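Local coordinates for protein peptide chain release factor subunit 1 (Aeropyrum pernix, PDB 3AGK) that probably directs the termination of protein synthesis in response to the stop codons UAA, UAG and UGA, as an archaeal member of the eukaryotic release factor 1 family, at residues I146-D151 / V222-P227; A161-L166 / Q261-A266; A31-S36 / Q69-A74; T318-E323 / I343-S348; G217-V222 / Y242-I247. All coordinates share one frame; numbering follows the deposited sequence.

Overall arrangement
Contacts 1, 2 and 5 share the middle-domain mixed sheet. Contact 1 joins two neighbouring parallel strands inside it, contact 2 lays a helix on one face, and contact 5 packs a short helix and loop on strand 219-226, sharing V222 with contact 1. Contacts 1 and 2, with centres about 12 Å apart, touch through I147 CD1, 3.3 Å from L263 N. Contact 4 lies in the C-terminal domain, yet R162 NH2 reaches E323 OE2 at 2.8 Å, a salt bridge linking it to contact 2. Contact 3 belongs to the N-terminal domain, its centre about 46 Å from that of contact 1. The middle-domain GGQ loop, which in this family probably serves peptide release, is not modelled.

Contact 1: residues I146-D151 / V222-P227; sequences IIVERD and VIVAGP
I146 and I147 pair with V224 and A225 as parallel strands inside the mixed sheet of the middle domain. I146 N donates to I223 O at 2.8 Å, A225 N returns a bond to I146 O, and V148 N continues the pattern to A225 O. Beta-branched isoleucine and valine suit this extended backbone. I146 and V224 share one face, which helices 188-215 and 230-236 cover; I146 CD1 lies 3.9 Å from V222 CG1, and V148 CG2 4.0 Å from V224 CG1. I147 and the small A225 occupy the other face, against helix 259-269. At G226, phi 152° already calls for glycine, and a CB would also run into V148 O.

Beyond the paired residues, E149 lies across the ring of P227. Its CB holds CG beside the backbone N, at chi1 -81°; CG then meets P227 CG at 3.6 Å and P227 CD equally closely. Farther along, CD and OE1 still brush P227 CG, at 3.8 Å for CD, while OE2 turns to a hydrogen bond from Q258 NE2. With an alanine here, the ring of P227 would probably lose its aliphatic cover and Q258 NE2 its carboxylate acceptor. A water closes the end of the pair, donating one hydrogen to V148 O at 2.8 Å and the other to P227 O at 2.6 Å.

Contact 2: residues A161-L166 / Q261-A266; sequences ARLEVL and QGLKEA
Behind the meeting of L163 with L263 and K264, the shortest backbone hydrogen bond within the two segments is A266 N to G262 O, 2.9 Å; none spans them, and they meet through methyl groups. L163 points at the helix, its CG anti to the backbone N (chi1 -179°), and this sends CD2 over the backbone turn, 3.6 Å from K264 N and 3.9 Å from L263 CB. The L263 side chain crosses that of V165 at about a right angle, and its tip CD1 settles 3.5 Å from V165 CG2 and just as near the carbonyl oxygen E164 O. Leucine suits both places because its long apolar chain carries one methyl across the space between helix and sheet; beta-branched V165 fits the strand.

E164 turns its own side chain from the helix, while its backbone pairs with L157 of the next strand. I145 and I147 of strand 142-149 add to the cover of L263, and Y279 of helix 277-294 touches both L163 and K264. The axis of helical segment 261-266 makes 133° with strand 162-166; helix 259-269 lies against one face of a mixed sheet, the layered alpha/beta packing of eRF1 domain 2.

Contact 3: residues A31-S36 / Q69-A74; sequences ATVLLS and QAVKRA
V33 and A70 make the closest of the apolar contacts, their CB atoms 3.8 Å apart. V33 sets CG1 beside its backbone N, anti to the carbonyl carbon at chi1 -51°; that methyl lies 4.0 Å from A70 CB and 4.2 Å from V71 CG2, and the V33 and V71 side chains slant across each other. Farther along, L35 points at the helix and brings its CB to 4.3 Å from A74 CB. Alanine suits A70 and A74, one turn apart on the helix side facing segment 31-36, because its single methyl lets the CB atoms of V33 and L35 come this near the helix.

A second kind of contact sets methyl groups against backbone carbonyls. V71 CG2 lies 4.1 Å from T32 O, and L35 CD2 lies 4.0 Å from A74 O, both by packing alone. Helix 65-82 here covers one face of the four-stranded antiparallel sheet of eRF1 domain 1; L34 points away from the helix, and its side chain touches F128. L35, on the helix side, also touches L75 and A78, while A74 touches C97, whose disulfide with C108 ties two strands of the sheet together.

No hydrogen bond joins the two segments; the polar and turn interactions lie within each or go to other neighbours. T32 is the centre of an inverse gamma turn, closed by a weak bond from V33 N to A31 O at 2.8 Å. Next comes a classic beta bulge, in which V33 and L34 both face D125 of the neighbouring strand. On the helix, R73 turns to F106 in a cation-pi contact.

Contact 4: residues T318-E323 / I343-S348; sequences TLLIHE and IVVPES
E323 and E347 meet just past the end of a parallel strand pair, the two strands of a beta-alpha-beta unit in the C-terminal domain. E323 CG stands between its backbone N and carbonyl carbon (chi1 72°), and from there the extended chain carries OE1 to 2.6 Å from E347 N. The N-H comes from above the carboxylate plane, 39° out of it. The two carboxylate planes are nearly perpendicular. E323 OE2 has its own mate in R162 of the middle domain, whose charge would probably help to keep the carboxylate ionised.

Behind this grip the strands fix the backbone: I343 N bonds to L319 O, I321 N to I343 O and V345 N to I321 O, and E323 N reaches V345 O at 3.0 Å. L320 lies alongside I343, its CD2 3.9 Å from I343 CG2 and 4.0 Å from V345 CG2. Such branched apolar residues suit a buried face, here covered by helices 277-294 and 352-359. I321, on the other face, packs on L328 and W331 of helix 328-335, the helix connecting the two strands.

H322 turns its ring over V345 O, which lies 4.0 Å above the ring plane. The ring's rotation is set by ND1, bonded to S324 N, and by a water in the ring plane at the edge, 2.8 Å from NE2.

Contact 5: residues G217-V222 / Y242-I247; sequences GVLKGV and YRLKKI
L219 and L244 cross at about a right angle, touching through their CD2 methyls at 3.9 Å. L219 points at the helical segment, and its CD2 also lies 4.2 Å from I247 CD1, again in a nearly perpendicular crossing. L244 leaves its helix to one side, but its CD2 swings back and comes to 4.3 Å from V222 CG2. The central wedge is I247: with CG1 set between its backbone N and carbonyl carbon (chi1 56°), CD1 lies over the strand backbone, 4.0 Å from G221 CA, while CB rests against K220 O at 3.8 Å.

Here the short helix 242-245 and the loop after it pack on strand 219-226 of the middle-domain sheet, with L210 of helix 188-215 touching both L219 and L244. If a glycine took the place of I247, a gap would probably open over G221, and the L219 tip would lose a neighbour.

I247 also ties the backbones together. Its O takes V222 N at 3.0 Å, a bent bond of 139° tilted 32° from the carbonyl plane, and lies 3.2 Å from G221 CA in a CA-H...O contact.

Contact 1: residues I146-D151 / V222-P227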
# COMPACT_ATOMS: atom_id res chain seq x y z
N ILE A 146 -1.17 15.79 5.96
CA ILE A 146 -2.23 16.78 5.74
C ILE A 146 -1.57 18.11 5.38
O ILE A 146 -0.82 18.67 6.17
CB ILE A 146 -3.14 16.95 6.99
CG1 ILE A 146 -3.72 15.60 7.42
CG2 ILE A 146 -4.27 17.93 6.70
CD1 ILE A 146 -4.17 15.54 8.88
N ILE A 147 -1.81 18.57 4.15
CA ILE A 147 -1.44 19.92 3.71
C ILE A 147 -2.65 20.83 3.88
O ILE A 147 -3.73 20.54 3.36
CB ILE A 147 -0.98 19.94 2.23
CG1 ILE A 147 0.15 18.93 2.01
CG2 ILE A 147 -0.52 21.34 1.83
CD1 ILE A 147 0.48 18.75 0.56
N VAL A 148 -2.48 21.91 4.64
CA VAL A 148 -3.61 22.76 4.98
C VAL A 148 -3.39 24.18 4.54
O VAL A 148 -2.32 24.76 4.77
CB VAL A 148 -3.87 22.83 6.50
CG1 VAL A 148 -5.26 23.42 6.75
CG2 VAL A 148 -3.74 21.48 7.16
N GLU A 149 -4.42 24.74 3.93
CA GLU A 149 -4.51 26.17 3.68
C GLU A 149 -5.89 26.59 4.15
O GLU A 149 -6.78 25.75 4.33
CB GLU A 149 -4.39 26.47 2.19
CG GLU A 149 -2.98 26.49 1.68
CD GLU A 149 -2.91 26.91 0.22
OE1 GLU A 149 -2.93 28.13 -0.05
OE2 GLU A 149 -2.81 26.02 -0.65
N ARG A 150 -6.07 27.89 4.34
CA ARG A 150 -7.35 28.43 4.80
C ARG A 150 -8.52 27.94 3.94
O ARG A 150 -9.63 27.75 4.45
CB ARG A 150 -7.31 29.95 4.75
CG ARG A 150 -7.46 30.50 3.34
CD ARG A 150 -6.87 31.89 3.19
NE ARG A 150 -7.70 32.91 3.82
CZ ARG A 150 -8.20 33.97 3.19
NH1 ARG A 150 -7.96 34.17 1.91
NH2 ARG A 150 -8.95 34.84 3.86
N ASP A 151 -8.28 27.75 2.65
CA ASP A 151 -9.38 27.42 1.73
C ASP A 151 -9.09 26.22 0.83
O ASP A 151 -9.75 26.04 -0.20
CB ASP A 151 -9.71 28.64 0.86
CG ASP A 151 -8.61 28.94 -0.13
OD1 ASP A 151 -7.50 28.40 0.05
OD2 ASP A 151 -8.85 29.69 -1.09
N VAL A 222 1.81 11.44 11.57
CA VAL A 222 1.12 12.35 10.66
C VAL A 222 1.94 13.61 10.51
O VAL A 222 2.36 14.20 11.50
CB VAL A 222 -0.29 12.72 11.16
CG1 VAL A 222 -0.98 13.73 10.21
CG2 VAL A 222 -1.13 11.44 11.34
N ILE A 223 2.19 14.00 9.28
CA ILE A 223 2.85 15.26 9.03
C ILE A 223 1.78 16.28 8.68
O ILE A 223 0.92 16.02 7.82
CB ILE A 223 3.83 15.16 7.85
CG1 ILE A 223 5.00 14.23 8.21
CG2 ILE A 223 4.35 16.54 7.46
CD1 ILE A 223 5.82 13.79 7.00
N VAL A 224 1.80 17.42 9.36
CA VAL A 224 0.94 18.52 8.93
C VAL A 224 1.84 19.58 8.29
O VAL A 224 2.82 20.01 8.88
CB VAL A 224 0.06 19.11 10.08
CG1 VAL A 224 -0.77 20.31 9.57
CG2 VAL A 224 -0.83 18.05 10.66
N ALA A 225 1.51 19.97 7.06
CA ALA A 225 2.29 20.94 6.30
C ALA A 225 1.38 21.98 5.66
O ALA A 225 0.17 21.85 5.70
CB ALA A 225 3.09 20.25 5.21
N GLY A 226 1.98 22.99 5.05
CA GLY A 226 1.21 23.99 4.34
C GLY A 226 1.95 25.31 4.33
O GLY A 226 2.95 25.48 5.04
N PRO A 227 1.48 26.25 3.52
CA PRO A 227 2.10 27.57 3.54
C PRO A 227 1.50 28.45 4.64
O PRO A 227 0.32 28.29 4.99
CB PRO A 227 1.76 28.12 2.16
CG PRO A 227 0.44 27.48 1.83
CD PRO A 227 0.48 26.10 2.44
O HOH W 1 -0.57 26.21 6.34

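Contact 2: residues A161-L166 / Q261-A266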
# COMPACT_ATOMS: atom_id res chain seq x y z
N ALA A 161 8.36 3.71 -0.20
CA ALA A 161 8.56 4.69 -1.26
C ALA A 161 7.28 5.09 -2.03
O ALA A 161 7.34 5.88 -2.97
CB ALA A 161 9.67 4.21 -2.23
N ARG A 162 6.13 4.57 -1.63
CA ARG A 162 4.86 4.89 -2.31
C ARG A 162 4.12 6.06 -1.66
O ARG A 162 3.67 5.96 -0.53
CB ARG A 162 3.93 3.68 -2.32
CG ARG A 162 4.61 2.41 -2.79
CD ARG A 162 3.63 1.27 -2.93
NE ARG A 162 4.25 0.08 -3.51
CZ ARG A 162 4.72 0.01 -4.75
NH1 ARG A 162 4.66 1.06 -5.55
NH2 ARG A 162 5.26 -1.12 -5.19
N LEU A 163 4.00 7.15 -2.41
CA LEU A 163 3.29 8.34 -1.96
C LEU A 163 2.06 8.59 -2.83
O LEU A 163 2.17 8.64 -4.06
CB LEU A 163 4.19 9.56 -2.04
CG LEU A 163 3.63 10.89 -1.59
CD1 LEU A 163 3.31 10.89 -0.09
CD2 LEU A 163 4.68 11.94 -1.91
N GLU A 164 0.91 8.76 -2.19
CA GLU A 164 -0.34 8.93 -2.92
C GLU A 164 -1.25 9.99 -2.28
O GLU A 164 -1.22 10.23 -1.05
CB GLU A 164 -1.09 7.60 -3.01
CG GLU A 164 -1.49 7.02 -1.66
CD GLU A 164 -2.28 5.72 -1.78
OE1 GLU A 164 -2.84 5.45 -2.87
OE2 GLU A 164 -2.34 4.96 -0.80
N VAL A 165 -2.04 10.62 -3.14
CA VAL A 165 -3.07 11.55 -2.72
C VAL A 165 -4.31 10.74 -2.36
O VAL A 165 -4.75 9.93 -3.17
CB VAL A 165 -3.41 12.53 -3.86
CG1 VAL A 165 -4.71 13.27 -3.55
CG2 VAL A 165 -2.28 13.51 -4.08
N LEU A 166 -4.84 10.92 -1.16
CA LEU A 166 -6.06 10.23 -0.74
C LEU A 166 -7.28 11.08 -1.04
O LEU A 166 -8.32 10.57 -1.44
CB LEU A 166 -6.04 9.87 0.75
CG LEU A 166 -5.00 8.82 1.16
CD1 LEU A 166 -5.14 8.44 2.62
CD2 LEU A 166 -5.11 7.58 0.25
N GLN A 261 2.46 17.13 -5.63
CA GLN A 261 3.64 17.98 -5.51
C GLN A 261 3.88 18.49 -4.09
O GLN A 261 5.01 18.48 -3.61
CB GLN A 261 3.53 19.16 -6.48
CG GLN A 261 4.73 20.09 -6.51
CD GLN A 261 4.51 21.27 -7.45
OE1 GLN A 261 3.39 21.51 -7.92
NE2 GLN A 261 5.57 22.02 -7.71
N GLY A 262 2.83 18.96 -3.41
CA GLY A 262 3.00 19.44 -2.04
C GLY A 262 3.31 18.30 -1.08
O GLY A 262 4.05 18.49 -0.11
N LEU A 263 2.72 17.13 -1.33
CA LEU A 263 2.95 15.94 -0.52
C LEU A 263 4.42 15.53 -0.55
O LEU A 263 5.02 15.22 0.49
CB LEU A 263 2.10 14.78 -1.04
CG LEU A 263 0.60 14.79 -0.76
CD1 LEU A 263 -0.06 13.55 -1.35
CD2 LEU A 263 0.35 14.87 0.76
N LYS A 264 4.98 15.53 -1.76
CA LYS A 264 6.39 15.23 -1.94
C LYS A 264 7.23 16.21 -1.15
O LYS A 264 8.13 15.81 -0.40
CB LYS A 264 6.79 15.28 -3.43
CG LYS A 264 8.29 15.02 -3.70
CD LYS A 264 8.55 14.99 -5.20
CE LYS A 264 9.93 14.51 -5.54
NZ LYS A 264 10.03 14.22 -7.00
N GLU A 265 6.94 17.50 -1.31
CA GLU A 265 7.70 18.54 -0.62
C GLU A 265 7.67 18.36 0.90
O GLU A 265 8.70 18.50 1.57
CB GLU A 265 7.23 19.95 -1.00
CG GLU A 265 7.97 21.03 -0.20
CD GLU A 265 7.79 22.45 -0.73
OE1 GLU A 265 6.72 22.77 -1.30
OE2 GLU A 265 8.74 23.26 -0.55
N ALA A 266 6.51 18.03 1.45
CA ALA A 266 6.38 17.84 2.89
C ALA A 266 7.21 16.65 3.38
O ALA A 266 7.85 16.69 4.43
CB ALA A 266 4.95 17.66 3.27

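Contact 3: residues A31-S36 / Q69-A74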
# COMPACT_ATOMS: atom_id res chain seq x y z
N ALA A 31 -19.10 -11.68 -13.07
CA ALA A 31 -20.12 -11.72 -12.02
C ALA A 31 -19.47 -12.02 -10.67
O ALA A 31 -18.30 -12.40 -10.61
CB ALA A 31 -21.18 -12.76 -12.34
N THR A 32 -20.24 -11.85 -9.60
CA THR A 32 -19.69 -12.07 -8.27
C THR A 32 -19.63 -13.56 -7.97
O THR A 32 -20.52 -14.10 -7.32
CB THR A 32 -20.51 -11.35 -7.19
OG1 THR A 32 -21.85 -11.85 -7.18
CG2 THR A 32 -20.54 -9.84 -7.45
N VAL A 33 -18.57 -14.21 -8.44
CA VAL A 33 -18.45 -15.66 -8.40
C VAL A 33 -17.08 -16.17 -7.92
O VAL A 33 -16.71 -17.32 -8.19
CB VAL A 33 -18.74 -16.27 -9.79
CG1 VAL A 33 -20.05 -15.72 -10.35
CG2 VAL A 33 -17.58 -16.00 -10.75
N LEU A 34 -16.33 -15.32 -7.23
CA LEU A 34 -15.06 -15.73 -6.63
C LEU A 34 -15.18 -15.75 -5.11
O LEU A 34 -15.45 -14.72 -4.48
CB LEU A 34 -13.92 -14.82 -7.08
CG LEU A 34 -13.60 -14.83 -8.58
CD1 LEU A 34 -12.48 -13.85 -8.90
CD2 LEU A 34 -13.23 -16.22 -9.07
N LEU A 35 -15.00 -16.93 -4.53
CA LEU A 35 -15.23 -17.17 -3.11
C LEU A 35 -14.06 -16.78 -2.22
O LEU A 35 -12.91 -17.13 -2.49
CB LEU A 35 -15.57 -18.64 -2.89
CG LEU A 35 -15.70 -19.18 -1.46
CD1 LEU A 35 -16.41 -18.17 -0.59
CD2 LEU A 35 -16.46 -20.49 -1.47
N SER A 36 -14.37 -16.05 -1.15
CA SER A 36 -13.39 -15.72 -0.12
C SER A 36 -13.91 -16.23 1.23
O SER A 36 -15.04 -15.93 1.60
CB SER A 36 -13.15 -14.21 -0.08
OG SER A 36 -12.71 -13.71 -1.33
N GLN A 69 -24.13 -21.74 -11.55
CA GLN A 69 -23.23 -22.89 -11.59
C GLN A 69 -21.88 -22.56 -10.97
O GLN A 69 -21.32 -23.35 -10.20
CB GLN A 69 -22.99 -23.34 -13.04
CG GLN A 69 -24.05 -24.26 -13.62
CD GLN A 69 -23.63 -24.85 -14.97
OE1 GLN A 69 -23.51 -26.07 -15.12
NE2 GLN A 69 -23.41 -23.98 -15.95
N ALA A 70 -21.36 -21.39 -11.33
CA ALA A 70 -20.03 -20.97 -10.93
C ALA A 70 -19.88 -21.01 -9.41
O ALA A 70 -18.89 -21.51 -8.88
CB ALA A 70 -19.78 -19.57 -11.43
N VAL A 71 -20.88 -20.48 -8.73
CA VAL A 71 -20.84 -20.39 -7.29
C VAL A 71 -20.95 -21.78 -6.67
O VAL A 71 -20.20 -22.11 -5.76
CB VAL A 71 -21.95 -19.43 -6.77
CG1 VAL A 71 -22.03 -19.45 -5.24
CG2 VAL A 71 -21.70 -18.02 -7.27
N LYS A 72 -21.86 -22.59 -7.18
CA LYS A 72 -22.00 -23.95 -6.68
C LYS A 72 -20.67 -24.69 -6.75
O LYS A 72 -20.25 -25.33 -5.79
CB LYS A 72 -23.07 -24.72 -7.46
CG LYS A 72 -24.49 -24.29 -7.18
CD LYS A 72 -25.50 -25.08 -8.02
CE LYS A 72 -26.93 -24.65 -7.72
NZ LYS A 72 -27.93 -25.39 -8.52
N ARG A 73 -20.00 -24.58 -7.89
CA ARG A 73 -18.72 -25.25 -8.09
C ARG A 73 -17.66 -24.82 -7.07
O ARG A 73 -16.93 -25.66 -6.53
CB ARG A 73 -18.19 -25.01 -9.49
CG ARG A 73 -16.88 -25.72 -9.75
CD ARG A 73 -16.14 -25.08 -10.90
NE ARG A 73 -15.17 -25.98 -11.50
CZ ARG A 73 -14.41 -25.65 -12.54
NH1 ARG A 73 -14.51 -24.43 -13.07
NH2 ARG A 73 -13.54 -26.52 -13.04
N ALA A 74 -17.56 -23.52 -6.82
CA ALA A 74 -16.59 -23.00 -5.86
C ALA A 74 -16.95 -23.42 -4.44
O ALA A 74 -16.08 -23.81 -3.67
CB ALA A 74 -16.51 -21.48 -5.96

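Contact 4: residues T318-E323 / I343-S348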
# COMPACT_ATOMS: atom_id res chain seq x y z
N THR A 318 25.17 2.85 -6.34
CA THR A 318 23.73 2.61 -6.25
C THR A 318 23.13 2.20 -7.58
O THR A 318 23.35 2.85 -8.61
CB THR A 318 22.93 3.81 -5.65
OG1 THR A 318 22.82 4.85 -6.62
CG2 THR A 318 23.61 4.37 -4.41
N LEU A 319 22.36 1.12 -7.54
CA LEU A 319 21.61 0.64 -8.69
C LEU A 319 20.16 1.11 -8.59
O LEU A 319 19.47 0.80 -7.62
CB LEU A 319 21.64 -0.89 -8.72
CG LEU A 319 21.10 -1.62 -9.95
CD1 LEU A 319 21.78 -1.09 -11.20
CD2 LEU A 319 21.33 -3.12 -9.82
N LEU A 320 19.70 1.86 -9.59
CA LEU A 320 18.31 2.32 -9.63
C LEU A 320 17.53 1.42 -10.56
O LEU A 320 17.87 1.32 -11.75
CB LEU A 320 18.23 3.75 -10.14
CG LEU A 320 18.81 4.85 -9.26
CD1 LEU A 320 19.57 5.85 -10.10
CD2 LEU A 320 17.68 5.53 -8.54
N ILE A 321 16.50 0.77 -10.04
CA ILE A 321 15.72 -0.18 -10.83
C ILE A 321 14.24 0.12 -10.77
O ILE A 321 13.63 0.06 -9.70
CB ILE A 321 15.92 -1.63 -10.35
CG1 ILE A 321 17.39 -1.89 -10.03
CG2 ILE A 321 15.40 -2.62 -11.40
CD1 ILE A 321 17.63 -3.23 -9.37
N HIS A 322 13.65 0.42 -11.92
CA HIS A 322 12.21 0.64 -12.02
C HIS A 322 11.44 -0.64 -11.68
O HIS A 322 11.74 -1.72 -12.19
CB HIS A 322 11.83 1.15 -13.43
CG HIS A 322 10.46 1.75 -13.51
ND1 HIS A 322 9.31 1.00 -13.59
CD2 HIS A 322 10.07 3.05 -13.57
CE1 HIS A 322 8.27 1.80 -13.67
NE2 HIS A 322 8.70 3.05 -13.66
N GLU A 323 10.43 -0.52 -10.83
CA GLU A 323 9.71 -1.68 -10.32
C GLU A 323 8.95 -2.50 -11.38
O GLU A 323 8.59 -3.65 -11.15
CB GLU A 323 8.73 -1.25 -9.23
CG GLU A 323 7.54 -0.50 -9.77
CD GLU A 323 6.53 -0.17 -8.68
OE1 GLU A 323 5.76 0.80 -8.85
OE2 GLU A 323 6.52 -0.88 -7.65
N ILE A 343 18.14 0.89 -5.14
CA ILE A 343 16.98 1.76 -5.01
C ILE A 343 15.93 1.30 -6.03
O ILE A 343 16.14 1.40 -7.25
CB ILE A 343 17.34 3.24 -5.31
CG1 ILE A 343 18.40 3.76 -4.34
CG2 ILE A 343 16.07 4.12 -5.30
CD1 ILE A 343 17.92 3.94 -2.89
N VAL A 344 14.83 0.76 -5.54
CA VAL A 344 13.74 0.42 -6.45
C VAL A 344 12.89 1.67 -6.71
O VAL A 344 12.39 2.30 -5.79
CB VAL A 344 12.85 -0.71 -5.91
CG1 VAL A 344 11.79 -1.07 -6.94
CG2 VAL A 344 13.69 -1.93 -5.58
N VAL A 345 12.74 2.02 -7.98
CA VAL A 345 11.99 3.20 -8.36
C VAL A 345 10.52 2.87 -8.58
O VAL A 345 10.16 2.16 -9.53
CB VAL A 345 12.57 3.86 -9.62
CG1 VAL A 345 11.68 5.03 -10.07
CG2 VAL A 345 14.02 4.30 -9.38
N PRO A 346 9.64 3.39 -7.70
CA PRO A 346 8.23 3.04 -7.84
C PRO A 346 7.63 3.74 -9.05
O PRO A 346 8.12 4.80 -9.46
CB PRO A 346 7.61 3.57 -6.54
CG PRO A 346 8.48 4.73 -6.17
CD PRO A 346 9.87 4.32 -6.58
N GLU A 347 6.59 3.14 -9.62
CA GLU A 347 5.90 3.67 -10.79
C GLU A 347 5.32 5.06 -10.50
O GLU A 347 5.12 5.87 -11.41
CB GLU A 347 4.78 2.71 -11.19
CG GLU A 347 4.28 2.86 -12.60
CD GLU A 347 2.82 2.44 -12.74
OE1 GLU A 347 2.04 2.74 -11.81
OE2 GLU A 347 2.46 1.81 -13.76
N SER A 348 5.06 5.32 -9.22
CA SER A 348 4.44 6.58 -8.77
C SER A 348 5.44 7.72 -8.56
O SER A 348 5.06 8.87 -8.37
CB SER A 348 3.66 6.35 -7.48
OG SER A 348 4.40 5.56 -6.56
O HOH W 2 6.69 4.86 -14.37

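Contact 5: residues G217-V222 / Y242-I247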
# COMPACT_ATOMS: atom_id res chain seq x y z
N GLY A 217 -2.74 -0.01 13.74
CA GLY A 217 -1.32 0.05 14.09
C GLY A 217 -0.37 0.33 12.92
O GLY A 217 0.83 0.49 13.10
N VAL A 218 -0.94 0.36 11.73
CA VAL A 218 -0.22 0.65 10.50
C VAL A 218 0.30 2.09 10.43
O VAL A 218 1.40 2.34 9.92
CB VAL A 218 -1.14 0.42 9.30
CG1 VAL A 218 -0.53 0.99 8.05
CG2 VAL A 218 -1.43 -1.07 9.15
N LEU A 219 -0.50 3.04 10.91
CA LEU A 219 -0.10 4.45 10.87
C LEU A 219 0.81 4.76 12.04
O LEU A 219 0.41 4.60 13.19
CB LEU A 219 -1.32 5.38 10.90
CG LEU A 219 -1.13 6.79 10.33
CD1 LEU A 219 -0.80 6.70 8.84
CD2 LEU A 219 -2.39 7.66 10.55
N LYS A 220 2.01 5.24 11.75
CA LYS A 220 2.97 5.59 12.79
C LYS A 220 3.07 7.09 13.06
O LYS A 220 3.56 7.51 14.11
CB LYS A 220 4.35 5.00 12.47
CG LYS A 220 4.39 3.48 12.53
CD LYS A 220 4.43 2.95 13.96
CE LYS A 220 5.83 2.43 14.31
NZ LYS A 220 5.95 1.89 15.70
N GLY A 221 2.62 7.91 12.12
CA GLY A 221 2.73 9.34 12.30
C GLY A 221 1.93 10.14 11.31
O GLY A 221 1.43 9.59 10.32
N VAL A 222 1.81 11.44 11.57
CA VAL A 222 1.12 12.35 10.66
C VAL A 222 1.94 13.61 10.51
O VAL A 222 2.36 14.20 11.50
CB VAL A 222 -0.29 12.72 11.16
CG1 VAL A 222 -0.98 13.73 10.21
CG2 VAL A 222 -1.13 11.44 11.34
N TYR A 242 -8.17 13.15 18.09
CA TYR A 242 -7.12 12.98 19.09
C TYR A 242 -6.19 11.79 18.83
O TYR A 242 -5.00 11.86 19.15
CB TYR A 242 -7.72 12.87 20.49
CG TYR A 242 -8.38 11.54 20.78
CD1 TYR A 242 -9.68 11.27 20.38
CD2 TYR A 242 -7.69 10.54 21.47
CE1 TYR A 242 -10.29 10.05 20.65
CE2 TYR A 242 -8.29 9.32 21.75
CZ TYR A 242 -9.59 9.07 21.34
OH TYR A 242 -10.18 7.86 21.61
N ARG A 243 -6.72 10.69 18.27
CA ARG A 243 -5.86 9.56 17.90
C ARG A 243 -4.79 9.97 16.91
O ARG A 243 -3.69 9.42 16.93
CB ARG A 243 -6.65 8.38 17.33
CG ARG A 243 -7.53 7.69 18.34
CD ARG A 243 -8.97 8.01 18.06
NE ARG A 243 -9.71 6.84 17.62
CZ ARG A 243 -10.94 6.89 17.13
NH1 ARG A 243 -11.56 5.78 16.76
NH2 ARG A 243 -11.54 8.06 17.00
N LEU A 244 -5.11 10.93 16.04
CA LEU A 244 -4.12 11.42 15.09
C LEU A 244 -3.22 12.48 15.74
O LEU A 244 -2.02 12.57 15.47
CB LEU A 244 -4.80 11.99 13.86
CG LEU A 244 -5.62 11.00 13.03
CD1 LEU A 244 -6.05 11.65 11.72
CD2 LEU A 244 -4.81 9.75 12.76
N LYS A 245 -3.82 13.30 16.60
CA LYS A 245 -3.06 14.33 17.28
C LYS A 245 -1.90 13.69 18.06
O LYS A 245 -0.78 14.21 18.08
CB LYS A 245 -3.96 15.13 18.19
CG LYS A 245 -4.59 16.39 17.55
CD LYS A 245 -4.02 17.62 18.27
CE LYS A 245 -4.75 18.90 17.96
NZ LYS A 245 -5.90 19.10 18.85
N LYS A 246 -2.18 12.55 18.70
CA LYS A 246 -1.18 11.81 19.47
C LYS A 246 0.13 11.52 18.73
O LYS A 246 1.20 11.49 19.33
CB LYS A 246 -1.76 10.48 19.96
CG LYS A 246 -0.73 9.59 20.64
CD LYS A 246 -1.33 8.29 21.11
CE LYS A 246 -0.27 7.39 21.70
NZ LYS A 246 -0.86 6.17 22.30
N ILE A 247 0.03 11.29 17.42
CA ILE A 247 1.17 10.84 16.62
C ILE A 247 1.54 11.86 15.56
O ILE A 247 2.10 11.52 14.51
CB ILE A 247 0.90 9.48 15.95
CG1 ILE A 247 -0.36 9.56 15.09
CG2 ILE A 247 0.75 8.37 17.01
CD1 ILE A 247 -0.58 8.33 14.26